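PDB 3CUC: protein of unknown function with a Fic domain from Bacteroides thetaiotaomicron VPI-5482, which is of unknown function but belongs, by its Fic domain, to the largely helical Fic/DOC family. Local coordinates for residues A[178-190]-A[202-216]. Residues are numbered along the deposited sequence; the frame is centred on the assembly and turned at random.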
# COMPACT_ATOMS: atom_id res chain seq x y z
N PRO A 178 -5.87 6.24 11.94
CA PRO A 178 -5.54 5.94 10.54
C PRO A 178 -4.53 4.81 10.34
O PRO A 178 -4.64 4.09 9.36
CB PRO A 178 -4.99 7.28 10.02
CG PRO A 178 -5.66 8.30 10.87
CD PRO A 178 -5.69 7.67 12.24
N VAL A 179 -3.57 4.66 11.26
CA VAL A 179 -2.59 3.57 11.14
C VAL A 179 -3.27 2.22 11.33
O VAL A 179 -3.02 1.28 10.57
CB VAL A 179 -1.43 3.72 12.15
CG1 VAL A 179 -0.42 2.59 12.00
CG2 VAL A 179 -0.74 5.06 11.96
N GLU A 180 -4.14 2.15 12.34
CA GLU A 180 -4.92 0.94 12.61
C GLU A 180 -5.82 0.58 11.43
O GLU A 180 -5.81 -0.56 10.97
CB GLU A 180 -5.78 1.12 13.86
CG GLU A 180 -4.99 1.16 15.17
CD GLU A 180 -5.82 1.66 16.35
OE1 GLU A 180 -6.91 2.23 16.13
OE2 GLU A 180 -5.36 1.49 17.50
N LEU A 181 -6.60 1.55 10.97
CA LEU A 181 -7.54 1.33 9.88
C LEU A 181 -6.79 0.91 8.61
O LEU A 181 -7.24 0.02 7.89
CB LEU A 181 -8.39 2.59 9.62
CG LEU A 181 -9.42 2.51 8.48
CD1 LEU A 181 -10.36 1.34 8.66
CD2 LEU A 181 -10.22 3.81 8.37
N ALA A 182 -5.66 1.56 8.36
CA ALA A 182 -4.81 1.24 7.22
C ALA A 182 -4.28 -0.18 7.34
O ALA A 182 -4.32 -0.95 6.39
CB ALA A 182 -3.67 2.23 7.09
N ALA A 183 -3.78 -0.54 8.53
CA ALA A 183 -3.23 -1.88 8.76
C ALA A 183 -4.28 -2.95 8.53
O ALA A 183 -4.01 -3.95 7.88
CB ALA A 183 -2.67 -1.99 10.16
N LEU A 184 -5.48 -2.72 9.05
CA LEU A 184 -6.55 -3.71 8.96
C LEU A 184 -7.12 -3.81 7.55
O LEU A 184 -7.45 -4.90 7.10
CB LEU A 184 -7.66 -3.40 9.97
CG LEU A 184 -8.52 -4.56 10.48
CD1 LEU A 184 -7.69 -5.80 10.82
CD2 LEU A 184 -9.30 -4.10 11.71
N LEU A 185 -7.21 -2.67 6.85
CA LEU A 185 -7.60 -2.67 5.43
C LEU A 185 -6.62 -3.48 4.57
O LEU A 185 -7.03 -4.28 3.73
CB LEU A 185 -7.70 -1.23 4.89
CG LEU A 185 -8.08 -1.06 3.41
CD1 LEU A 185 -9.37 -1.80 3.08
CD2 LEU A 185 -8.18 0.41 3.03
N HIS A 186 -5.32 -3.24 4.79
CA HIS A 186 -4.26 -3.98 4.10
C HIS A 186 -4.41 -5.47 4.36
O HIS A 186 -4.40 -6.28 3.43
CB HIS A 186 -2.90 -3.49 4.60
CG HIS A 186 -1.73 -4.22 4.01
ND1 HIS A 186 -1.56 -5.58 4.14
CD2 HIS A 186 -0.65 -3.77 3.33
CE1 HIS A 186 -0.44 -5.94 3.54
NE2 HIS A 186 0.13 -4.86 3.04
N TYR A 187 -4.54 -5.83 5.63
CA TYR A 187 -4.55 -7.23 6.03
C TYR A 187 -5.74 -7.99 5.46
O TYR A 187 -5.57 -9.03 4.83
CB TYR A 187 -4.54 -7.39 7.54
CG TYR A 187 -4.38 -8.83 7.94
CD1 TYR A 187 -3.13 -9.44 7.91
CD2 TYR A 187 -5.48 -9.60 8.30
CE1 TYR A 187 -2.97 -10.77 8.25
CE2 TYR A 187 -5.34 -10.93 8.64
CZ TYR A 187 -4.08 -11.52 8.61
OH TYR A 187 -3.94 -12.85 8.96
N ARG A 188 -6.93 -7.46 5.68
CA ARG A 188 -8.15 -8.09 5.17
C ARG A 188 -8.12 -8.21 3.65
O ARG A 188 -8.44 -9.27 3.11
CB ARG A 188 -9.38 -7.32 5.64
CG ARG A 188 -9.62 -7.44 7.13
CD ARG A 188 -10.87 -6.72 7.56
NE ARG A 188 -11.30 -7.15 8.89
CZ ARG A 188 -12.47 -6.84 9.44
NH1 ARG A 188 -13.36 -6.09 8.79
NH2 ARG A 188 -12.76 -7.28 10.65
N TYR A 189 -7.73 -7.13 2.97
CA TYR A 189 -7.60 -7.16 1.51
C TYR A 189 -6.62 -8.24 1.06
O TYR A 189 -6.95 -9.05 0.18
CB TYR A 189 -7.14 -5.81 0.96
CG TYR A 189 -6.86 -5.87 -0.53
CD1 TYR A 189 -7.89 -5.69 -1.46
CD2 TYR A 189 -5.59 -6.14 -1.02
CE1 TYR A 189 -7.65 -5.76 -2.82
CE2 TYR A 189 -5.34 -6.22 -2.37
CZ TYR A 189 -6.37 -6.03 -3.27
OH TYR A 189 -6.12 -6.11 -4.61
N ILE A 190 -5.43 -8.26 1.65
CA ILE A 190 -4.40 -9.22 1.25
C ILE A 190 -4.85 -10.66 1.51
O ILE A 190 -4.44 -11.58 0.79
CB ILE A 190 -3.04 -8.92 1.95
CG1 ILE A 190 -1.87 -9.40 1.08
CG2 ILE A 190 -2.97 -9.55 3.34
CD1 ILE A 190 -1.63 -8.54 -0.16
N ILE A 202 -1.60 -3.34 -4.51
CA ILE A 202 -2.88 -2.73 -4.17
C ILE A 202 -2.95 -2.54 -2.66
O ILE A 202 -3.29 -1.46 -2.20
CB ILE A 202 -4.09 -3.56 -4.64
CG1 ILE A 202 -4.12 -3.67 -6.17
CG2 ILE A 202 -5.39 -2.95 -4.14
CD1 ILE A 202 -4.48 -2.37 -6.87
N ALA A 203 -2.62 -3.59 -1.91
CA ALA A 203 -2.61 -3.50 -0.45
C ALA A 203 -1.82 -2.28 0.01
O ALA A 203 -2.32 -1.46 0.78
CB ALA A 203 -2.02 -4.76 0.16
N ARG A 204 -0.60 -2.14 -0.49
CA ARG A 204 0.29 -1.08 -0.05
C ARG A 204 -0.19 0.28 -0.53
O ARG A 204 0.00 1.29 0.16
CB ARG A 204 1.72 -1.35 -0.49
CG ARG A 204 2.37 -2.48 0.30
CD ARG A 204 3.84 -2.66 -0.05
NE ARG A 204 3.98 -3.19 -1.41
CZ ARG A 204 3.86 -4.47 -1.76
NH1 ARG A 204 3.60 -5.41 -0.86
NH2 ARG A 204 4.01 -4.82 -3.03
N LEU A 205 -0.81 0.31 -1.70
CA LEU A 205 -1.45 1.53 -2.20
C LEU A 205 -2.62 1.94 -1.31
O LEU A 205 -2.81 3.11 -1.04
CB LEU A 205 -1.91 1.36 -3.66
CG LEU A 205 -0.82 1.55 -4.72
CD1 LEU A 205 -1.28 0.99 -6.06
CD2 LEU A 205 -0.45 3.02 -4.86
N LEU A 206 -3.40 0.96 -0.85
CA LEU A 206 -4.54 1.22 0.01
C LEU A 206 -4.10 1.77 1.37
O LEU A 206 -4.79 2.60 1.95
CB LEU A 206 -5.42 -0.03 0.18
CG LEU A 206 -6.21 -0.49 -1.05
CD1 LEU A 206 -6.80 -1.87 -0.83
CD2 LEU A 206 -7.30 0.51 -1.43
N VAL A 207 -2.96 1.31 1.87
CA VAL A 207 -2.42 1.84 3.12
C VAL A 207 -2.19 3.33 2.95
O VAL A 207 -2.66 4.14 3.74
CB VAL A 207 -1.09 1.19 3.52
CG1 VAL A 207 -0.39 2.02 4.60
CG2 VAL A 207 -1.31 -0.23 4.00
N ASN A 208 -1.47 3.68 1.90
CA ASN A 208 -1.12 5.07 1.67
C ASN A 208 -2.32 5.93 1.27
O ASN A 208 -2.30 7.15 1.46
CB ASN A 208 0.02 5.18 0.65
CG ASN A 208 1.36 4.77 1.25
OD1 ASN A 208 1.58 4.89 2.46
ND2 ASN A 208 2.26 4.28 0.41
N PHE A 209 -3.37 5.28 0.76
CA PHE A 209 -4.64 5.97 0.54
C PHE A 209 -5.20 6.45 1.87
O PHE A 209 -5.57 7.61 2.01
CB PHE A 209 -5.64 5.05 -0.16
CG PHE A 209 -7.06 5.55 -0.13
CD1 PHE A 209 -7.53 6.44 -1.08
CD2 PHE A 209 -7.94 5.10 0.85
CE1 PHE A 209 -8.85 6.89 -1.06
CE2 PHE A 209 -9.26 5.54 0.88
CZ PHE A 209 -9.71 6.44 -0.08
N VAL A 210 -5.23 5.55 2.84
CA VAL A 210 -5.78 5.87 4.15
C VAL A 210 -4.95 6.97 4.82
O VAL A 210 -5.49 7.99 5.24
CB VAL A 210 -5.85 4.62 5.04
CG1 VAL A 210 -6.35 4.98 6.44
CG2 VAL A 210 -6.75 3.56 4.40
N LEU A 211 -3.64 6.78 4.87
CA LEU A 211 -2.75 7.74 5.52
C LEU A 211 -2.83 9.12 4.88
O LEU A 211 -2.86 10.13 5.58
CB LEU A 211 -1.30 7.25 5.49
CG LEU A 211 -0.95 5.98 6.27
CD1 LEU A 211 0.53 5.64 6.10
CD2 LEU A 211 -1.28 6.15 7.72
N HIS A 212 -2.85 9.18 3.56
CA HIS A 212 -2.88 10.47 2.87
C HIS A 212 -4.19 11.22 3.13
O HIS A 212 -4.19 12.43 3.40
CB HIS A 212 -2.67 10.28 1.37
CG HIS A 212 -2.47 11.56 0.62
ND1 HIS A 212 -1.38 12.37 0.83
CD2 HIS A 212 -3.21 12.16 -0.34
CE1 HIS A 212 -1.46 13.42 0.03
NE2 HIS A 212 -2.56 13.31 -0.69
N ARG A 213 -5.30 10.49 3.06
CA ARG A 213 -6.62 11.05 3.31
C ARG A 213 -6.69 11.76 4.65
O ARG A 213 -7.27 12.84 4.74
CB ARG A 213 -7.69 9.96 3.25
CG ARG A 213 -9.02 10.33 3.90
CD ARG A 213 -10.15 9.51 3.32
NE ARG A 213 -10.44 9.93 1.96
CZ ARG A 213 -11.38 9.40 1.18
NH1 ARG A 213 -12.15 8.42 1.62
NH2 ARG A 213 -11.55 9.87 -0.04
N TYR A 214 -6.09 11.17 5.68
CA TYR A 214 -6.14 11.72 7.03
C TYR A 214 -4.88 12.52 7.40
O TYR A 214 -4.56 12.68 8.56
CB TYR A 214 -6.42 10.61 8.05
CG TYR A 214 -7.75 9.93 7.78
CD1 TYR A 214 -8.95 10.61 7.96
CD2 TYR A 214 -7.82 8.62 7.32
CE1 TYR A 214 -10.17 10.01 7.70
CE2 TYR A 214 -9.04 8.01 7.05
CZ TYR A 214 -10.21 8.72 7.25
OH TYR A 214 -11.43 8.14 7.00
N GLY A 215 -4.19 13.05 6.39
CA GLY A 215 -3.11 14.01 6.62
C GLY A 215 -1.81 13.46 7.19
O GLY A 215 -1.01 14.21 7.75
N TYR A 216 -1.59 12.15 7.06
CA TYR A 216 -0.33 11.56 7.48
C TYR A 216 0.58 11.46 6.28
O TYR A 216 0.11 11.35 5.15
CB TYR A 216 -0.55 10.16 8.05
CG TYR A 216 -1.17 10.12 9.43
CD1 TYR A 216 -2.44 10.62 9.66
CD2 TYR A 216 -0.48 9.54 10.50
CE1 TYR A 216 -3.01 10.57 10.93
CE2 TYR A 216 -1.05 9.48 11.77
CZ TYR A 216 -2.31 9.99 11.98
OH TYR A 216 -2.86 9.92 13.23
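Pro178, at the start of helix 178-190, packs against two tyrosines that follow helix 202-213: its CG lies 3.7 Å from Tyr214 CB and its CB sits over one face of the Tyr216 ring. A Schellman motif with Gly215 at positive phi ends that helix and turns the chain so that Tyr216 returns to the proline. One turn on, Ala182, small where its CA comes within 4.8 Å of Val207 CA, sets CB 3.8 Å from Val210 CB. Leu185 then brings CD2 to within 3.7 Å of Val210 CG2. With CG anti to the backbone N (chi1 177°), the His186 ring swings in against the neighbouring helix, and Ala203 CB makes a CH-pi contact 3.6 Å from the ring centroid, while Val207 CG2 touches the edge. NE2 of this buried ring hydrogen-bonds to Tyr229 OH, which should limit its rotation. Tyr189 takes Leu206 CD1 over one face, 4.2 Å from the ring centroid, and its phenol end packs on Ile202, whose side chain also touches helix 97-107. With axes 8.6 Å apart at 160°, the segments form a largely apolar, antiparallel helix pair flanking the Fic signature motif HPFx(D/E)GNGR, which lies in the connection and the start of helix 199-213.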